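Local coordinates for protein thioredoxin reductase (Streptomyces clavuligerus, PDB 4NTD) that is a flavoenzyme of the thioredoxin reductase family that uses bound FAD to form disulfide bonds in natural products, probably that of holomycin, at residues Thr132-Val137 with Phe317-Gln322; Asp143-Ile148 with Glu153-Asp158; Leu190-Gln193 with Asp197-Leu200; Val295-Val298 with Arg302-Val305. All blocks are in the same frame, centred on the assembly; numbering follows the deposited sequence.

The four contacts follow the length of an FAD-binding subunit. Interactions 1 and 4 touch: V137 O lies 3.0 Å from V295 N, a probable hydrogen bond between the end of strand 134-137 and the residue just after its parallel neighbour 292-294. Interactions 2 and 4 both border FAD, at the dimethyl edge of the flavin and along its phosphate, ribityl chain and pyrimidine end; their centres lie about 20 Å apart. Interaction 3 belongs to the second Rossmann-like domain, about 19 Å from interaction 2 between centres. Interactions 1 and 3 are about 43 Å apart between centres, yet each touches a glutathione: L190 meets one copy, H321 bonds the copy that R65 of the second subunit also binds.

Interaction 1 of 4, residues Thr132-Val137 with Phe317-Gln322. With GSH (glutathione), chain B.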
# COMPACT_ATOMS: atom_id res chain seq x y z
N THR A 132 22.15 -13.52 6.80
CA THR A 132 20.75 -13.67 6.41
C THR A 132 20.58 -14.04 4.94
O THR A 132 21.45 -13.74 4.11
CB THR A 132 19.95 -12.37 6.71
OG1 THR A 132 18.56 -12.57 6.42
CG2 THR A 132 20.48 -11.19 5.91
N ARG A 133 19.47 -14.69 4.61
CA ARG A 133 19.18 -15.07 3.23
C ARG A 133 18.71 -13.88 2.39
O ARG A 133 19.02 -13.80 1.20
CB ARG A 133 18.13 -16.19 3.17
CG ARG A 133 18.57 -17.47 3.85
CD ARG A 133 17.48 -18.53 3.79
NE ARG A 133 17.32 -19.09 2.45
CZ ARG A 133 16.37 -19.95 2.10
NH1 ARG A 133 15.45 -20.36 2.97
NH2 ARG A 133 16.32 -20.40 0.85
N ARG A 134 17.98 -12.96 3.02
CA ARG A 134 17.36 -11.83 2.32
C ARG A 134 17.41 -10.56 3.17
O ARG A 134 17.56 -10.62 4.39
CB ARG A 134 15.90 -12.14 1.99
CG ARG A 134 15.69 -13.35 1.08
CD ARG A 134 16.20 -13.08 -0.32
NE ARG A 134 15.85 -14.16 -1.25
CZ ARG A 134 16.52 -15.30 -1.41
NH1 ARG A 134 17.62 -15.55 -0.70
NH2 ARG A 134 16.09 -16.20 -2.29
N VAL A 135 17.28 -9.41 2.50
CA VAL A 135 17.24 -8.11 3.17
C VAL A 135 16.08 -7.27 2.63
O VAL A 135 15.84 -7.23 1.42
CB VAL A 135 18.56 -7.33 2.98
CG1 VAL A 135 18.48 -5.94 3.59
CG2 VAL A 135 19.72 -8.11 3.59
N VAL A 136 15.36 -6.61 3.54
CA VAL A 136 14.39 -5.58 3.19
C VAL A 136 14.90 -4.26 3.76
O VAL A 136 15.09 -4.14 4.97
CB VAL A 136 12.99 -5.88 3.76
CG1 VAL A 136 12.01 -4.76 3.41
CG2 VAL A 136 12.48 -7.22 3.25
N VAL A 137 15.13 -3.28 2.88
CA VAL A 137 15.57 -1.95 3.30
C VAL A 137 14.35 -1.03 3.36
O VAL A 137 13.70 -0.78 2.35
CB VAL A 137 16.64 -1.38 2.34
CG1 VAL A 137 17.07 0.02 2.78
CG2 VAL A 137 17.84 -2.31 2.28
N PHE A 317 5.13 -10.67 0.47
CA PHE A 317 4.44 -11.61 -0.43
C PHE A 317 5.43 -12.13 -1.48
O PHE A 317 5.63 -13.34 -1.62
CB PHE A 317 3.27 -10.88 -1.10
CG PHE A 317 2.28 -11.77 -1.81
CD1 PHE A 317 0.97 -11.86 -1.36
CD2 PHE A 317 2.64 -12.46 -2.96
CE1 PHE A 317 0.05 -12.65 -2.02
CE2 PHE A 317 1.72 -13.26 -3.62
CZ PHE A 317 0.42 -13.35 -3.15
N ALA A 318 6.07 -11.21 -2.19
CA ALA A 318 7.02 -11.56 -3.26
C ALA A 318 8.27 -12.26 -2.72
O ALA A 318 8.74 -13.23 -3.31
CB ALA A 318 7.40 -10.31 -4.05
N LEU A 319 8.79 -11.76 -1.61
CA LEU A 319 10.01 -12.31 -1.02
C LEU A 319 9.81 -13.76 -0.57
O LEU A 319 10.63 -14.62 -0.88
CB LEU A 319 10.47 -11.42 0.15
CG LEU A 319 11.85 -11.67 0.76
CD1 LEU A 319 12.33 -10.42 1.48
CD2 LEU A 319 11.85 -12.86 1.72
N ASN A 320 8.72 -14.02 0.15
CA ASN A 320 8.43 -15.39 0.59
C ASN A 320 8.22 -16.33 -0.60
O ASN A 320 8.72 -17.45 -0.59
CB ASN A 320 7.21 -15.45 1.50
CG ASN A 320 6.92 -16.86 1.97
OD1 ASN A 320 7.70 -17.44 2.73
ND2 ASN A 320 5.82 -17.43 1.50
N HIS A 321 7.49 -15.86 -1.60
CA HIS A 321 7.27 -16.65 -2.82
C HIS A 321 8.58 -17.09 -3.46
O HIS A 321 8.73 -18.25 -3.85
CB HIS A 321 6.45 -15.86 -3.84
CG HIS A 321 5.00 -16.21 -3.81
ND1 HIS A 321 4.34 -16.73 -4.91
CD2 HIS A 321 4.08 -16.15 -2.82
CE1 HIS A 321 3.08 -16.95 -4.59
NE2 HIS A 321 2.90 -16.61 -3.33
N GLN A 322 9.52 -16.17 -3.56
CA GLN A 322 10.78 -16.48 -4.21
C GLN A 322 11.69 -17.33 -3.31
O GLN A 322 12.48 -18.13 -3.82
CB GLN A 322 11.47 -15.20 -4.69
CG GLN A 322 12.48 -15.45 -5.80
CD GLN A 322 13.83 -15.92 -5.27
OE1 GLN A 322 14.21 -15.58 -4.15
NE2 GLN A 322 14.54 -16.72 -6.06
N1 GSH B . -0.51 -14.90 -6.38
CA1 GSH B . 0.38 -16.03 -6.10
C1 GSH B . 1.21 -16.29 -7.37
O11 GSH B . 0.66 -16.99 -8.26
O12 GSH B . 2.37 -15.80 -7.43
CB1 GSH B . -0.38 -17.30 -5.82
CG1 GSH B . -0.07 -17.88 -4.45
CD1 GSH B . -0.64 -16.95 -3.38
OE1 GSH B . 0.07 -16.18 -2.74
N2 GSH B . -1.94 -17.16 -3.14
CA2 GSH B . -2.71 -16.37 -2.17
C2 GSH B . -3.14 -15.14 -2.85
O2 GSH B . -3.09 -14.97 -4.07
CB2 GSH B . -1.86 -15.64 -1.13
SG2 GSH B . -2.24 -15.76 0.66
N3 GSH B . -3.43 -14.24 -1.93
CA3 GSH B . -3.66 -12.91 -2.29
C3 GSH B . -5.07 -12.33 -1.98
O31 GSH B . -5.92 -13.02 -1.16
O32 GSH B . -5.41 -11.17 -2.45
O HOH W 1 13.17 -14.02 -1.89
O HOH W 2 15.24 -13.18 -3.79
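Q322 OE1 is gripped three times, by R134 NH2 and by two waters. The direct bond is short and nearly straight, NH2 to OE1 2.7 Å with 161° at the hydrogen, and it uses an in-plane lone pair of the amide while lying at the guanidinium edge. Guanidinium and amide planes are only 29° apart, although the two side chains cross at about a right angle. Water 1 donates to Q322 OE1 (2.9 Å) and also to L319 O while accepting from R134 NE; water 2 donates to Q322 OE1 at 2.6 Å, with a weak bond from R134 NE. A bend at chi2 (-68°) folds the arginine so that its NH1 reaches back to R133 O at 2.9 Å, which restrains the group's rotation.

Below this polar layer the packing is apolar. L319 CD1 meets V136 CG2 at 3.7 Å, and L319 CD2 lies alongside R134 CG at 3.9 Å. The pair joins strand 134-137 of the parallel Rossmann-type sheet of the FAD domain to the long helix 305-338; their local axes run nearly antiparallel, 10.7 Å apart. The other side of the helix faces the second subunit; there H321 NE2 of this chain donates to OE1 of a glutathione (2.9 Å) that R65 of the second subunit also binds.

E326 forms a salt bridge with the same R134 NH2 that bonds Q322. The arginine charge, buried between sheet and helix, is therefore probably balanced by that carboxylate, while the neutral amide, R133 O and the waters supply further acceptors.

Interaction 2 of 4, residues Asp143-Ile148 with Glu153-Asp158; sequences DELPDI and ERWGKD. With FAD (flavin-adenine dinucleotide), chain C.
L145 lays both methyls of its forked end over one face of the W155 indole. CD2 sits 3.7 Å from the centroid of the six-membered ring and 14° off its normal, a clear CH-pi geometry, while CD1 lies nearer the five-membered ring, 3.7 Å from W155 CG. The tryptophan has CG anti to the backbone N (chi1 176°), which puts the ring between L145 and the flavin.

D143 comes in at another side of the same ring: its OD1 approaches the edge, 3.7 Å from W155 CZ2, and the carboxylate plane is turned 57° from the indole. The main polar partner of that oxygen is R65, which forms a salt bridge with it.

Strand 141-144 pairs with 258-261 in the two-stranded antiparallel sheet that, in thioredoxin reductases, links the FAD domain to the pyridine nucleotide domain. W155 follows directly on helix 151-154, so the contact folds the chain back on the exit of this linker.

Across the indole from L145 is the dimethylbenzene end of FAD, whose C7M stands 4.2 Å above the ring plane and off toward its rim. C8M is closer, 3.5 Å from W155 CZ2, and it also lies 3.6 Å from D143 OD1. Beyond the tryptophan, R154 grips the D158 carboxylate side-on, with NE to OD2 at 2.8 Å and NH2 to OD1.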
# COMPACT_ATOMS: atom_id res chain seq x y z
N ASP A 143 14.30 14.78 5.77
CA ASP A 143 13.87 16.11 5.32
C ASP A 143 14.95 17.12 5.67
O ASP A 143 15.20 17.38 6.85
CB ASP A 143 12.57 16.52 6.01
CG ASP A 143 11.40 15.63 5.64
OD1 ASP A 143 11.03 14.77 6.46
OD2 ASP A 143 10.86 15.79 4.53
N GLU A 144 15.60 17.68 4.66
CA GLU A 144 16.58 18.74 4.88
C GLU A 144 15.86 20.08 4.80
O GLU A 144 15.38 20.47 3.74
CB GLU A 144 17.72 18.66 3.87
CG GLU A 144 18.52 17.37 3.98
CD GLU A 144 19.74 17.34 3.07
OE1 GLU A 144 19.96 18.32 2.32
OE2 GLU A 144 20.47 16.34 3.10
N LEU A 145 15.79 20.76 5.94
CA LEU A 145 15.00 21.98 6.08
C LEU A 145 15.85 23.22 5.84
O LEU A 145 17.07 23.19 6.02
CB LEU A 145 14.38 22.04 7.48
CG LEU A 145 13.51 20.85 7.89
CD1 LEU A 145 13.07 20.99 9.34
CD2 LEU A 145 12.31 20.71 6.98
N PRO A 146 15.20 24.33 5.44
CA PRO A 146 15.95 25.57 5.23
C PRO A 146 16.51 26.14 6.53
O PRO A 146 15.84 26.08 7.57
CB PRO A 146 14.92 26.53 4.61
CG PRO A 146 13.59 25.95 4.95
CD PRO A 146 13.77 24.48 5.11
N ASP A 147 17.72 26.68 6.47
CA ASP A 147 18.40 27.21 7.65
C ASP A 147 17.90 28.62 7.96
O ASP A 147 18.58 29.61 7.70
CB ASP A 147 19.92 27.19 7.44
CG ASP A 147 20.70 27.51 8.71
OD1 ASP A 147 20.14 27.38 9.82
OD2 ASP A 147 21.88 27.88 8.59
N ILE A 148 16.69 28.68 8.51
CA ILE A 148 16.04 29.93 8.90
C ILE A 148 15.63 29.78 10.37
O ILE A 148 15.01 28.78 10.73
CB ILE A 148 14.80 30.21 8.03
CG1 ILE A 148 15.23 30.51 6.59
CG2 ILE A 148 14.00 31.38 8.59
CD1 ILE A 148 14.09 30.49 5.58
N GLU A 153 12.67 24.40 15.29
CA GLU A 153 11.89 24.35 16.51
C GLU A 153 10.41 24.03 16.24
O GLU A 153 9.78 23.31 17.00
CB GLU A 153 12.02 25.68 17.27
CG GLU A 153 13.41 25.92 17.86
CD GLU A 153 14.40 26.52 16.87
OE1 GLU A 153 14.03 26.73 15.70
OE2 GLU A 153 15.56 26.76 17.27
N ARG A 154 9.88 24.57 15.14
CA ARG A 154 8.45 24.44 14.83
C ARG A 154 8.10 23.30 13.88
O ARG A 154 6.92 23.05 13.64
CB ARG A 154 7.93 25.77 14.28
CG ARG A 154 8.17 26.98 15.19
CD ARG A 154 7.75 26.75 16.63
NE ARG A 154 6.33 26.43 16.77
CZ ARG A 154 5.72 26.15 17.92
NH1 ARG A 154 6.40 26.14 19.06
NH2 ARG A 154 4.43 25.86 17.93
N TRP A 155 9.11 22.61 13.34
CA TRP A 155 8.90 21.48 12.43
C TRP A 155 7.98 20.43 13.04
O TRP A 155 8.22 19.96 14.15
CB TRP A 155 10.26 20.86 12.06
CG TRP A 155 10.23 19.62 11.20
CD1 TRP A 155 10.71 18.39 11.54
CD2 TRP A 155 9.75 19.50 9.85
NE1 TRP A 155 10.55 17.51 10.49
CE2 TRP A 155 9.97 18.17 9.44
CE3 TRP A 155 9.16 20.39 8.94
CZ2 TRP A 155 9.61 17.70 8.18
CZ3 TRP A 155 8.80 19.93 7.68
CH2 TRP A 155 9.03 18.59 7.31
N GLY A 156 6.91 20.08 12.32
CA GLY A 156 5.93 19.10 12.78
C GLY A 156 4.80 19.67 13.63
O GLY A 156 3.82 18.96 13.91
N LYS A 157 4.93 20.93 14.04
CA LYS A 157 3.90 21.61 14.82
C LYS A 157 3.13 22.58 13.92
O LYS A 157 1.98 22.32 13.57
CB LYS A 157 4.52 22.33 16.02
CG LYS A 157 5.19 21.39 17.02
CD LYS A 157 5.87 22.17 18.14
CE LYS A 157 6.62 21.24 19.08
NZ LYS A 157 6.90 21.89 20.39
N ASP A 158 3.77 23.69 13.56
CA ASP A 158 3.18 24.68 12.65
C ASP A 158 4.14 25.18 11.56
O ASP A 158 3.83 26.13 10.83
CB ASP A 158 2.56 25.85 13.44
CG ASP A 158 3.44 26.32 14.58
OD1 ASP A 158 2.89 26.81 15.59
OD2 ASP A 158 4.67 26.20 14.48
PA FAD C . 9.90 5.73 8.53
O1A FAD C . 8.54 5.71 9.18
O2A FAD C . 10.67 7.03 8.51
O5B FAD C . 10.81 4.62 9.25
C5B FAD C . 12.15 4.41 8.84
C4B FAD C . 12.91 3.78 10.00
O4B FAD C . 14.18 3.33 9.55
C3B FAD C . 13.17 4.78 11.13
O3B FAD C . 12.61 4.30 12.36
C2B FAD C . 14.68 4.89 11.21
O2B FAD C . 15.15 5.02 12.55
C1B FAD C . 15.14 3.59 10.57
N9A FAD C . 16.49 3.58 9.97
C8A FAD C . 16.96 4.42 9.02
N7A FAD C . 18.23 4.10 8.69
C5A FAD C . 18.59 3.03 9.42
C6A FAD C . 19.78 2.18 9.57
N6A FAD C . 20.89 2.43 8.83
N1A FAD C . 19.74 1.16 10.45
C2A FAD C . 18.64 0.90 11.19
N3A FAD C . 17.51 1.63 11.11
C4A FAD C . 17.43 2.69 10.26
N1 FAD C . 2.05 10.30 6.80
C2 FAD C . 0.76 9.97 7.03
O2 FAD C . 0.29 8.99 6.41
N3 FAD C . -0.02 10.65 7.89
C4 FAD C . 0.43 11.71 8.58
O4 FAD C . -0.32 12.32 9.37
C4X FAD C . 1.84 12.13 8.40
N5 FAD C . 2.39 13.19 9.06
C5X FAD C . 3.68 13.54 8.84
C6 FAD C . 4.22 14.62 9.53
C7 FAD C . 5.54 15.01 9.34
C7M FAD C . 6.10 16.19 10.09
C8 FAD C . 6.40 14.26 8.38
C8M FAD C . 7.83 14.67 8.15
C9 FAD C . 5.87 13.18 7.69
C9A FAD C . 4.54 12.78 7.88
N10 FAD C . 3.98 11.68 7.19
C10 FAD C . 2.64 11.34 7.44
C1' FAD C . 4.73 10.86 6.23
C2' FAD C . 5.38 9.69 6.98
O2' FAD C . 6.48 10.18 7.76
C3' FAD C . 5.87 8.60 6.03
O3' FAD C . 4.79 8.17 5.21
C4' FAD C . 6.45 7.39 6.75
O4' FAD C . 7.38 7.77 7.77
C5' FAD C . 7.17 6.45 5.79
O5' FAD C . 7.35 5.19 6.42
P FAD C . 8.70 4.34 6.24
O1P FAD C . 9.11 4.38 4.79
O2P FAD C . 8.49 3.02 6.93
O3P FAD C . 9.84 5.20 7.00

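Interaction 3 of 4, residues Leu190-Gln193 with Asp197-Leu200; sequences LLRQ and DVVL. With GSH (glutathione), chain D.
V198 CG2 stands over one flat group, the peptide joining L191 to R192, 4.0 Å from L191 O. The guanidinium of R192 is not part of the contact: its NE donates to R218 O and its NH1 to S195 O, so backbone carbonyls outside the two segments fix its position.

What touches V198 from this arginine is the aliphatic stem. R192 CD lies 3.9 Å from V198 CG2, and R192 CG reaches the same methyl at 4.1 Å. Bends at chi2 (-73°) and chi3 (-78°) curl the chain so that these methylenes run over the valine methyl while the charged end turns to its carbonyls. V198 itself holds CG1 anti to its backbone N (chi1 -180°), which directs that methyl at L191, although CG1 to L191 CB is a loose 4.4 Å.

Helix 184-191 and strand 198-201 are the last two elements of a beta-alpha-beta unit that starts with strand 175-178, in the second parallel sheet of the protein. The contact spans the tight return from helix to strand, where the CA atoms of R192 and V198 are 6.3 Å apart. L191 also packs on V177 of the first strand.

The preceding residue, L190, turns elsewhere: its CD2 lies 3.7 Å from CG1 of the bound glutathione, and it packs against N320 of the second subunit.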
# COMPACT_ATOMS: atom_id res chain seq x y z
N LEU A 190 -1.15 24.01 -4.52
CA LEU A 190 -1.74 22.84 -3.87
C LEU A 190 -2.46 23.22 -2.57
O LEU A 190 -3.59 22.78 -2.33
CB LEU A 190 -0.66 21.79 -3.60
CG LEU A 190 -1.02 20.52 -2.82
CD1 LEU A 190 -2.15 19.76 -3.49
CD2 LEU A 190 0.21 19.64 -2.69
N LEU A 191 -1.82 24.05 -1.75
CA LEU A 191 -2.39 24.46 -0.46
C LEU A 191 -3.66 25.30 -0.58
O LEU A 191 -4.46 25.36 0.35
CB LEU A 191 -1.34 25.18 0.38
CG LEU A 191 -0.30 24.26 1.01
CD1 LEU A 191 0.94 25.03 1.43
CD2 LEU A 191 -0.89 23.52 2.21
N ARG A 192 -3.86 25.95 -1.74
CA ARG A 192 -5.10 26.70 -1.99
C ARG A 192 -6.35 25.82 -1.98
O ARG A 192 -7.46 26.33 -1.86
CB ARG A 192 -5.02 27.48 -3.31
CG ARG A 192 -4.44 28.88 -3.17
CD ARG A 192 -5.41 29.84 -2.48
NE ARG A 192 -6.46 30.33 -3.37
CZ ARG A 192 -7.74 29.94 -3.37
NH1 ARG A 192 -8.19 29.01 -2.54
NH2 ARG A 192 -8.59 30.50 -4.23
N GLN A 193 -6.16 24.51 -2.12
CA GLN A 193 -7.26 23.56 -1.98
C GLN A 193 -7.78 23.48 -0.53
O GLN A 193 -8.93 23.09 -0.30
CB GLN A 193 -6.82 22.17 -2.49
CG GLN A 193 -7.86 21.06 -2.38
CD GLN A 193 -9.18 21.39 -3.04
OE1 GLN A 193 -9.25 22.21 -3.96
NE2 GLN A 193 -10.25 20.75 -2.57
N ASP A 197 -6.68 31.71 1.93
CA ASP A 197 -5.68 32.65 2.43
C ASP A 197 -4.31 31.97 2.45
O ASP A 197 -3.89 31.41 3.47
CB ASP A 197 -6.09 33.13 3.83
CG ASP A 197 -5.24 34.28 4.35
OD1 ASP A 197 -4.25 34.67 3.71
OD2 ASP A 197 -5.58 34.80 5.44
N VAL A 198 -3.63 32.00 1.31
CA VAL A 198 -2.31 31.39 1.14
C VAL A 198 -1.37 32.43 0.53
O VAL A 198 -1.68 33.01 -0.51
CB VAL A 198 -2.36 30.16 0.22
CG1 VAL A 198 -0.98 29.54 0.06
CG2 VAL A 198 -3.34 29.13 0.76
N VAL A 199 -0.23 32.65 1.17
CA VAL A 199 0.77 33.61 0.71
C VAL A 199 2.10 32.91 0.42
O VAL A 199 2.55 32.09 1.22
CB VAL A 199 1.00 34.72 1.76
CG1 VAL A 199 2.23 35.56 1.43
CG2 VAL A 199 -0.23 35.61 1.86
N LEU A 200 2.72 33.25 -0.71
CA LEU A 200 4.06 32.78 -1.03
C LEU A 200 5.07 33.86 -0.67
O LEU A 200 5.00 34.98 -1.19
CB LEU A 200 4.18 32.43 -2.52
CG LEU A 200 5.58 32.03 -3.02
CD1 LEU A 200 6.07 30.76 -2.34
CD2 LEU A 200 5.59 31.85 -4.53
N1 GSH D . 5.15 14.83 -4.06
CA1 GSH D . 4.35 15.95 -4.55
C1 GSH D . 4.74 16.20 -6.02
O11 GSH D . 5.77 16.90 -6.21
O12 GSH D . 4.01 15.71 -6.91
CB1 GSH D . 4.67 17.23 -3.81
CG1 GSH D . 3.44 17.83 -3.13
CD1 GSH D . 3.02 16.92 -1.97
OE1 GSH D . 2.07 16.15 -2.07
N2 GSH D . 3.72 17.13 -0.85
CA2 GSH D . 3.51 16.36 0.38
C2 GSH D . 4.30 15.12 0.25
O2 GSH D . 5.17 14.94 -0.61
CB2 GSH D . 2.16 15.64 0.45
SG2 GSH D . 1.08 15.78 1.93
N3 GSH D . 3.80 14.23 1.09
CA3 GSH D . 4.21 12.90 1.04
C3 GSH D . 4.92 12.34 2.30
O31 GSH D . 4.89 13.04 3.47
O32 GSH D . 5.50 11.17 2.25

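Interaction 4 of 4, residues Val295-Val298 with Arg302-Val305; sequences VGNV and RALV. With FAD (flavin-adenine dinucleotide), chain C.
N297 and A303 form the tight centre of this contact, wedged against FAD, and R302 marks its exposed side. The N297 amide turns its ND2 end to A303, 3.3 Å from A303 O and 4.0 Å from A303 CB. The same methyl reaches G296 C at 4.4 Å. Partners outside the two segments hold the amide: ND2 donates to D300 O, and OD1 accepts from R65 NH1.

FAD lies against both segments. N297 N donates to the phosphate oxygen O1P of FAD at 2.9 Å with an angle of 160°, and G296 CA comes within 3.3 Å of that oxygen, a close approach made by a residue without a side chain. The ribityl hydroxyl O3' of FAD donates to A303 O at 2.7 Å.

The segments lie in the loop after strand 292-294, the second running into helix 305-338 at V305. G296 and N297 stand where thioredoxin reductases commonly carry a Gly-Asp pair that binds the flavin's phosphate and ribityl portion. L304 takes the N-cap position, and V305 donates its N to FAD O2 at 2.9 Å in a nearly straight bond (169°), while its CG2 packs 3.4 Å from FAD N1. A helix start aimed at this part of the flavin could stabilise negative charge on the reduced ring.

Away from FAD the packing thins. R302 has its CB pointing away from the N297 segment and is exposed, modelled in two conformers; in one its guanidinium pairs with D300. It packs on F317 of the second subunit and, with N297 and A303, lines the glutathione pocket.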
# COMPACT_ATOMS: atom_id res chain seq x y z
N VAL A 295 11.32 -0.73 0.45
CA VAL A 295 9.94 -0.26 0.60
C VAL A 295 9.85 1.04 1.39
O VAL A 295 10.70 1.34 2.23
CB VAL A 295 9.04 -1.31 1.31
CG1 VAL A 295 9.05 -2.63 0.55
CG2 VAL A 295 9.47 -1.53 2.75
N GLY A 296 8.79 1.80 1.11
CA GLY A 296 8.52 3.06 1.80
C GLY A 296 9.23 4.28 1.23
O GLY A 296 9.57 4.32 0.04
N ASN A 297 9.45 5.27 2.09
CA ASN A 297 10.06 6.54 1.70
C ASN A 297 11.47 6.43 1.13
O ASN A 297 11.92 7.35 0.45
CB ASN A 297 10.09 7.52 2.89
CG ASN A 297 8.84 8.39 3.03
OD1 ASN A 297 8.63 8.98 4.08
ND2 ASN A 297 8.02 8.49 1.97
N VAL A 298 12.18 5.34 1.40
CA VAL A 298 13.53 5.15 0.83
C VAL A 298 13.49 5.05 -0.70
O VAL A 298 14.48 5.38 -1.36
CB VAL A 298 14.29 3.95 1.46
CG1 VAL A 298 13.66 2.61 1.07
CG2 VAL A 298 15.76 3.97 1.07
N ARG A 302 6.44 10.03 -2.07
CA ARG A 302 5.01 10.28 -1.98
C ARG A 302 4.28 9.26 -1.08
O ARG A 302 3.08 9.39 -0.85
CB ARG A 302 4.40 10.25 -3.38
CG ARG A 302 5.02 11.26 -4.34
CD ARG A 302 4.83 10.87 -5.80
NE ARG A 302 5.99 10.15 -6.34
CZ ARG A 302 6.08 8.83 -6.43
NH1 ARG A 302 5.08 8.06 -6.02
NH2 ARG A 302 7.18 8.27 -6.93
N ALA A 303 5.01 8.27 -0.57
CA ALA A 303 4.40 7.19 0.22
C ALA A 303 4.01 7.64 1.62
O ALA A 303 4.87 7.81 2.49
CB ALA A 303 5.34 5.99 0.28
N LEU A 304 2.71 7.83 1.83
CA LEU A 304 2.17 8.09 3.16
C LEU A 304 2.25 6.79 3.99
O LEU A 304 2.65 5.75 3.47
CB LEU A 304 0.73 8.62 3.06
CG LEU A 304 0.63 10.00 2.39
CD1 LEU A 304 -0.77 10.27 1.85
CD2 LEU A 304 1.06 11.10 3.34
N VAL A 305 1.90 6.85 5.27
CA VAL A 305 2.18 5.74 6.18
C VAL A 305 1.49 4.45 5.72
O VAL A 305 2.12 3.39 5.67
CB VAL A 305 1.80 6.07 7.64
CG1 VAL A 305 2.01 4.86 8.55
CG2 VAL A 305 2.64 7.23 8.16
PA FAD C . 9.90 5.73 8.53
O1A FAD C . 8.54 5.71 9.18
O2A FAD C . 10.67 7.03 8.51
O5B FAD C . 10.81 4.62 9.25
C5B FAD C . 12.15 4.41 8.84
C4B FAD C . 12.91 3.78 10.00
O4B FAD C . 14.18 3.33 9.55
C3B FAD C . 13.17 4.78 11.13
O3B FAD C . 12.61 4.30 12.36
C2B FAD C . 14.68 4.89 11.21
O2B FAD C . 15.15 5.02 12.55
C1B FAD C . 15.14 3.59 10.57
N9A FAD C . 16.49 3.58 9.97
C8A FAD C . 16.96 4.42 9.02
N7A FAD C . 18.23 4.10 8.69
C5A FAD C . 18.59 3.03 9.42
C6A FAD C . 19.78 2.18 9.57
N6A FAD C . 20.89 2.43 8.83
N1A FAD C . 19.74 1.16 10.45
C2A FAD C . 18.64 0.90 11.19
N3A FAD C . 17.51 1.63 11.11
C4A FAD C . 17.43 2.69 10.26
N1 FAD C . 2.05 10.30 6.80
C2 FAD C . 0.76 9.97 7.03
O2 FAD C . 0.29 8.99 6.41
N3 FAD C . -0.02 10.65 7.89
C4 FAD C . 0.43 11.71 8.58
O4 FAD C . -0.32 12.32 9.37
C4X FAD C . 1.84 12.13 8.40
N5 FAD C . 2.39 13.19 9.06
C5X FAD C . 3.68 13.54 8.84
C6 FAD C . 4.22 14.62 9.53
C7 FAD C . 5.54 15.01 9.34
C7M FAD C . 6.10 16.19 10.09
C8 FAD C . 6.40 14.26 8.38
C8M FAD C . 7.83 14.67 8.15
C9 FAD C . 5.87 13.18 7.69
C9A FAD C . 4.54 12.78 7.88
N10 FAD C . 3.98 11.68 7.19
C10 FAD C . 2.64 11.34 7.44
C1' FAD C . 4.73 10.86 6.23
C2' FAD C . 5.38 9.69 6.98
O2' FAD C . 6.48 10.18 7.76
C3' FAD C . 5.87 8.60 6.03
O3' FAD C . 4.79 8.17 5.21
C4' FAD C . 6.45 7.39 6.75
O4' FAD C . 7.38 7.77 7.77
C5' FAD C . 7.17 6.45 5.79
O5' FAD C . 7.35 5.19 6.42
P FAD C . 8.70 4.34 6.24
O1P FAD C . 9.11 4.38 4.79
O2P FAD C . 8.49 3.02 6.93
O3P FAD C . 9.84 5.20 7.00